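PDB 1RT8: fimbrin from Schizosaccharomyces pombe, which binds and crosslinks actin filaments, and serves cell polarity, cytokinesis, mating and spore formation in fission yeast. Local coordinates for residues 9-21 / 237-250. Residues are numbered along the deposited sequence; the frame is centred on the assembly and turned at random.
Sequences INEEERREFIKHI and YLTPTAMVAGNPKL
The ring of Phe-17 takes Lys-249 at its edge, where CD of the lysine lies 4.1 Å from CZ, while one face rests, toward its rim, on the backbone carbonyl carbon of Glu-13 a turn earlier. A turn further along, the rings of His-20 and Tyr-237 run near parallel, planes 29° apart, but slid so far that they barely overlap.

The carboxylate of Glu-13 is held by both Asn-247 and Lys-249. Its OE2 offers the anti lone pair to ND2 of Asn-247, 3.0 Å away and close to the amide plane, although carboxylate and amide are turned 81° to each other. The other oxygen, OE1, receives NZ of Lys-249 from above the carboxylate plane at 2.9 Å, a salt bridge made by a lysine whose chain is extended beyond CG and which also forms a cation-pi contact with Trp-125. With an alanine in place of Glu-13, the Lys-249 ammonium would probably lose its carboxylate mate and the Asn-247 amide its acceptor. With CG anti to the backbone N (chi1 -167°), that amide turns OD1 back to the start of helix 248-261, where it accepts from Leu-250 N as the N-cap.

Glu-12 grips the start of helix 240-244. Thr-239 OG1 donates to its OE1 on the syn side at 2.7 Å, and Thr-241 OG1 reaches OE2 from above the plane at 2.8 Å; Thr-239 OG1 in turn accepts from Ala-242 N as the N-cap of that helix. Between these two polar clusters Leu-250 enters as a knob among Glu-12, Glu-13, Glu-16 and Phe-17, its CD2 3.8 Å from Glu-16 CB.

Helix 11-25 of the first calponin-homology domain thus packs against two helix starts of the second, a CH1-CH2 interface within the first actin-binding region, as in the compact form of tandem CH domains.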
loop_
_atom_site.group_PDB
_atom_site.type_symbol
_atom_site.label_atom_id
_atom_site.label_comp_id
_atom_site.label_asym_id
_atom_site.label_seq_id
_atom_site.Cartn_x
_atom_site.Cartn_y
_atom_site.Cartn_z
ATOM N N ILE A 9 4.162 0.321 24.475
ATOM C CA ILE A 9 3.025 0.772 23.621
ATOM C C ILE A 9 2.414 2.071 24.134
ATOM O O ILE A 9 2.225 2.245 25.336
ATOM C CB ILE A 9 1.923 -0.319 23.538
ATOM C CG1 ILE A 9 2.006 -1.021 22.180
ATOM C CG2 ILE A 9 0.536 0.292 23.758
ATOM C CD1 ILE A 9 0.967 -2.102 21.970
ATOM N N ASN A 10 2.106 2.972 23.208
ATOM C CA ASN A 10 1.519 4.268 23.536
ATOM C C ASN A 10 0.039 4.170 23.906
ATOM O O ASN A 10 -0.786 3.732 23.104
ATOM C CB ASN A 10 1.689 5.218 22.352
ATOM C CG ASN A 10 1.093 6.583 22.614
ATOM O OD1 ASN A 10 -0.122 6.725 22.778
ATOM N ND2 ASN A 10 1.947 7.598 22.655
ATOM N N GLU A 11 -0.287 4.603 25.119
ATOM C CA GLU A 11 -1.656 4.563 25.636
ATOM C C GLU A 11 -2.702 5.198 24.721
ATOM O O GLU A 11 -3.730 4.585 24.426
ATOM C CB GLU A 11 -1.729 5.260 27.002
ATOM C CG GLU A 11 -0.874 4.640 28.115
ATOM C CD GLU A 11 0.617 4.654 27.789
ATOM O OE1 GLU A 11 1.096 5.657 27.204
ATOM O OE2 GLU A 11 1.320 3.665 28.119
ATOM N N GLU A 12 -2.451 6.428 24.283
ATOM C CA GLU A 12 -3.403 7.132 23.434
ATOM C C GLU A 12 -3.575 6.497 22.066
ATOM O O GLU A 12 -4.702 6.348 21.582
ATOM C CB GLU A 12 -2.992 8.593 23.269
ATOM C CG GLU A 12 -2.870 9.350 24.583
ATOM C CD GLU A 12 -3.551 10.702 24.530
ATOM O OE1 GLU A 12 -4.801 10.743 24.476
ATOM O OE2 GLU A 12 -2.834 11.724 24.534
ATOM N N GLU A 13 -2.465 6.140 21.432
ATOM C CA GLU A 13 -2.532 5.511 20.122
ATOM C C GLU A 13 -3.452 4.298 20.195
ATOM O O GLU A 13 -4.357 4.141 19.374
ATOM C CB GLU A 13 -1.135 5.095 19.661
ATOM C CG GLU A 13 -0.320 6.237 19.086
ATOM C CD GLU A 13 1.123 5.856 18.832
ATOM O OE1 GLU A 13 1.367 4.741 18.324
ATOM O OE2 GLU A 13 2.015 6.678 19.132
ATOM N N ARG A 14 -3.231 3.453 21.196
ATOM C CA ARG A 14 -4.054 2.262 21.365
ATOM C C ARG A 14 -5.517 2.632 21.556
ATOM O O ARG A 14 -6.396 2.088 20.889
ATOM C CB ARG A 14 -3.570 1.444 22.564
ATOM C CG ARG A 14 -4.425 0.217 22.858
ATOM C CD ARG A 14 -3.761 -0.667 23.899
ATOM N NE ARG A 14 -3.381 0.091 25.087
ATOM C CZ ARG A 14 -4.245 0.673 25.913
ATOM N NH1 ARG A 14 -5.550 0.586 25.689
ATOM N NH2 ARG A 14 -3.801 1.351 26.965
ATOM N N ARG A 15 -5.776 3.568 22.465
ATOM C CA ARG A 15 -7.146 3.990 22.735
ATOM C C ARG A 15 -7.829 4.546 21.495
ATOM O O ARG A 15 -8.886 4.060 21.084
ATOM C CB ARG A 15 -7.180 5.053 23.840
ATOM C CG ARG A 15 -8.591 5.517 24.182
ATOM C CD ARG A 15 -8.629 6.674 25.182
ATOM N NE ARG A 15 -8.133 6.316 26.508
ATOM C CZ ARG A 15 -6.848 6.279 26.847
ATOM N NH1 ARG A 15 -5.914 6.581 25.954
ATOM N NH2 ARG A 15 -6.495 5.950 28.083
ATOM N N GLU A 16 -7.219 5.565 20.898
ATOM C CA GLU A 16 -7.786 6.201 19.717
ATOM C C GLU A 16 -7.935 5.247 18.535
ATOM O O GLU A 16 -8.965 5.255 17.867
ATOM C CB GLU A 16 -6.945 7.422 19.317
ATOM C CG GLU A 16 -6.817 8.488 20.409
ATOM C CD GLU A 16 -8.158 8.856 21.044
ATOM O OE1 GLU A 16 -9.150 9.011 20.309
ATOM O OE2 GLU A 16 -8.214 8.996 22.281
ATOM N N PHE A 17 -6.921 4.424 18.273
ATOM C CA PHE A 17 -7.010 3.480 17.157
ATOM C C PHE A 17 -8.193 2.536 17.355
ATOM O O PHE A 17 -8.958 2.275 16.425
ATOM C CB PHE A 17 -5.712 2.668 17.022
ATOM C CG PHE A 17 -4.534 3.473 16.545
ATOM C CD1 PHE A 17 -3.247 2.955 16.623
ATOM C CD2 PHE A 17 -4.707 4.750 16.020
ATOM C CE1 PHE A 17 -2.152 3.696 16.190
ATOM C CE2 PHE A 17 -3.615 5.498 15.581
ATOM C CZ PHE A 17 -2.336 4.969 15.668
ATOM N N ILE A 18 -8.349 2.024 18.570
ATOM C CA ILE A 18 -9.458 1.126 18.852
ATOM C C ILE A 18 -10.786 1.853 18.673
ATOM O O ILE A 18 -11.750 1.278 18.173
ATOM C CB ILE A 18 -9.381 0.567 20.280
ATOM C CG1 ILE A 18 -8.132 -0.310 20.424
ATOM C CG2 ILE A 18 -10.640 -0.225 20.588
ATOM C CD1 ILE A 18 -7.827 -0.743 21.849
ATOM N N LYS A 19 -10.838 3.118 19.084
ATOM C CA LYS A 19 -12.063 3.893 18.937
ATOM C C LYS A 19 -12.397 4.038 17.457
ATOM O O LYS A 19 -13.551 3.880 17.049
ATOM C CB LYS A 19 -11.909 5.273 19.583
ATOM C CG LYS A 19 -11.751 5.227 21.097
ATOM C CD LYS A 19 -11.713 6.625 21.709
ATOM C CE LYS A 19 -13.009 7.394 21.461
ATOM N NZ LYS A 19 -13.042 8.680 22.215
ATOM N N HIS A 20 -11.386 4.330 16.647
ATOM C CA HIS A 20 -11.606 4.470 15.214
ATOM C C HIS A 20 -12.123 3.149 14.654
ATOM O O HIS A 20 -13.025 3.124 13.816
ATOM C CB HIS A 20 -10.308 4.869 14.500
ATOM C CG HIS A 20 -10.378 4.735 13.011
ATOM N ND1 HIS A 20 -9.958 3.603 12.345
ATOM C CD2 HIS A 20 -10.863 5.570 12.061
ATOM C CE1 HIS A 20 -10.180 3.746 11.050
ATOM N NE2 HIS A 20 -10.729 4.932 10.851
ATOM N N ILE A 21 -11.557 2.047 15.126
ATOM C CA ILE A 21 -11.979 0.734 14.652
ATOM C C ILE A 21 -13.413 0.434 15.086
ATOM O O ILE A 21 -14.165 -0.216 14.362
ATOM C CB ILE A 21 -11.028 -0.371 15.161
ATOM C CG1 ILE A 21 -9.623 -0.136 14.594
ATOM C CG2 ILE A 21 -11.548 -1.737 14.742
ATOM C CD1 ILE A 21 -8.573 -1.066 15.145
ATOM N N TYR A 237 -9.458 11.667 16.470
ATOM C CA TYR A 237 -8.109 11.160 16.751
ATOM C C TYR A 237 -7.262 11.885 17.794
ATOM O O TYR A 237 -6.655 11.248 18.660
ATOM C CB TYR A 237 -7.273 11.092 15.469
ATOM C CG TYR A 237 -7.849 10.255 14.359
ATOM C CD1 TYR A 237 -8.672 10.821 13.389
ATOM C CD2 TYR A 237 -7.558 8.894 14.265
ATOM C CE1 TYR A 237 -9.191 10.049 12.342
ATOM C CE2 TYR A 237 -8.070 8.114 13.227
ATOM C CZ TYR A 237 -8.884 8.696 12.271
ATOM O OH TYR A 237 -9.398 7.931 11.243
ATOM N N LEU A 238 -7.215 13.210 17.702
ATOM C CA LEU A 238 -6.381 14.026 18.587
ATOM C C LEU A 238 -6.973 14.447 19.932
ATOM O O LEU A 238 -8.130 14.849 20.018
ATOM C CB LEU A 238 -5.939 15.278 17.824
ATOM C CG LEU A 238 -4.776 16.113 18.364
ATOM C CD1 LEU A 238 -3.515 15.261 18.427
ATOM C CD2 LEU A 238 -4.562 17.321 17.453
ATOM N N THR A 239 -6.156 14.357 20.975
ATOM C CA THR A 239 -6.564 14.762 22.314
ATOM C C THR A 239 -5.639 15.896 22.753
ATOM O O THR A 239 -4.545 16.065 22.207
ATOM C CB THR A 239 -6.417 13.617 23.326
ATOM O OG1 THR A 239 -5.038 13.232 23.410
ATOM C CG2 THR A 239 -7.274 12.424 22.914
ATOM N N PRO A 240 -6.060 16.683 23.750
ATOM C CA PRO A 240 -5.226 17.792 24.226
ATOM C C PRO A 240 -3.816 17.341 24.576
ATOM O O PRO A 240 -2.840 17.988 24.203
ATOM C CB PRO A 240 -5.987 18.292 25.446
ATOM C CG PRO A 240 -7.419 18.023 25.072
ATOM C CD PRO A 240 -7.327 16.623 24.500
ATOM N N THR A 241 -3.718 16.220 25.285
ATOM C CA THR A 241 -2.429 15.673 25.698
ATOM C C THR A 241 -1.623 15.124 24.518
ATOM O O THR A 241 -0.399 15.265 24.478
ATOM C CB THR A 241 -2.613 14.554 26.759
ATOM O OG1 THR A 241 -3.658 13.666 26.342
ATOM C CG2 THR A 241 -2.968 15.151 28.121
ATOM N N ALA A 242 -2.301 14.507 23.553
ATOM C CA ALA A 242 -1.613 13.965 22.383
ATOM C C ALA A 242 -1.102 15.115 21.518
ATOM O O ALA A 242 -0.083 14.992 20.838
ATOM C CB ALA A 242 -2.554 13.074 21.574
ATOM N N MET A 243 -1.816 16.233 21.548
ATOM C CA MET A 243 -1.419 17.402 20.778
ATOM C C MET A 243 -0.137 17.997 21.337
ATOM O O MET A 243 0.841 18.193 20.611
ATOM C CB MET A 243 -2.499 18.483 20.813
ATOM C CG MET A 243 -2.099 19.717 20.014
ATOM S SD MET A 243 -3.244 21.101 20.149
ATOM C CE MET A 243 -4.632 20.441 19.326
ATOM N N VAL A 244 -0.163 18.297 22.632
ATOM C CA VAL A 244 0.983 18.884 23.317
ATOM C C VAL A 244 2.176 17.937 23.304
ATOM O O VAL A 244 3.327 18.376 23.317
ATOM C CB VAL A 244 0.623 19.231 24.775
ATOM C CG1 VAL A 244 1.857 19.693 25.529
ATOM C CG2 VAL A 244 -0.435 20.319 24.791
ATOM N N ALA A 245 1.897 16.637 23.280
ATOM C CA ALA A 245 2.960 15.637 23.257
ATOM C C ALA A 245 3.545 15.513 21.853
ATOM O O ALA A 245 4.568 14.868 21.659
ATOM C CB ALA A 245 2.418 14.292 23.719
ATOM N N GLY A 246 2.886 16.128 20.874
ATOM C CA GLY A 246 3.367 16.068 19.502
ATOM C C GLY A 246 3.320 14.688 18.862
ATOM O O GLY A 246 4.203 14.326 18.085
ATOM N N ASN A 247 2.293 13.911 19.177
ATOM C CA ASN A 247 2.175 12.579 18.600
ATOM C C ASN A 247 2.011 12.688 17.084
ATOM O O ASN A 247 0.996 13.188 16.587
ATOM C CB ASN A 247 0.993 11.837 19.219
ATOM C CG ASN A 247 1.005 10.365 18.888
ATOM O OD1 ASN A 247 0.787 9.974 17.740
ATOM N ND2 ASN A 247 1.277 9.535 19.888
ATOM N N PRO A 248 3.020 12.223 16.329
ATOM C CA PRO A 248 3.030 12.257 14.861
ATOM C C PRO A 248 1.805 11.618 14.205
ATOM O O PRO A 248 1.239 12.166 13.256
ATOM C CB PRO A 248 4.308 11.503 14.503
ATOM C CG PRO A 248 5.168 11.648 15.719
ATOM C CD PRO A 248 4.194 11.496 16.841
ATOM N N LYS A 249 1.407 10.461 14.721
ATOM C CA LYS A 249 0.280 9.717 14.177
ATOM C C LYS A 249 -1.076 10.365 14.430
ATOM O O LYS A 249 -1.830 10.633 13.489
ATOM C CB LYS A 249 0.279 8.298 14.746
ATOM C CG LYS A 249 1.625 7.582 14.639
ATOM C CD LYS A 249 1.550 6.198 15.256
ATOM C CE LYS A 249 2.880 5.490 15.184
ATOM N NZ LYS A 249 2.803 4.195 15.901
ATOM N N LEU A 250 -1.397 10.606 15.695
ATOM C CA LEU A 250 -2.683 11.202 16.023
ATOM C C LEU A 250 -2.837 12.586 15.405
ATOM O O LEU A 250 -3.927 12.950 14.977
ATOM C CB LEU A 250 -2.866 11.265 17.542
ATOM C CG LEU A 250 -2.795 9.893 18.220
ATOM C CD1 LEU A 250 -2.883 10.046 19.736
ATOM C CD2 LEU A 250 -3.913 9.010 17.699
#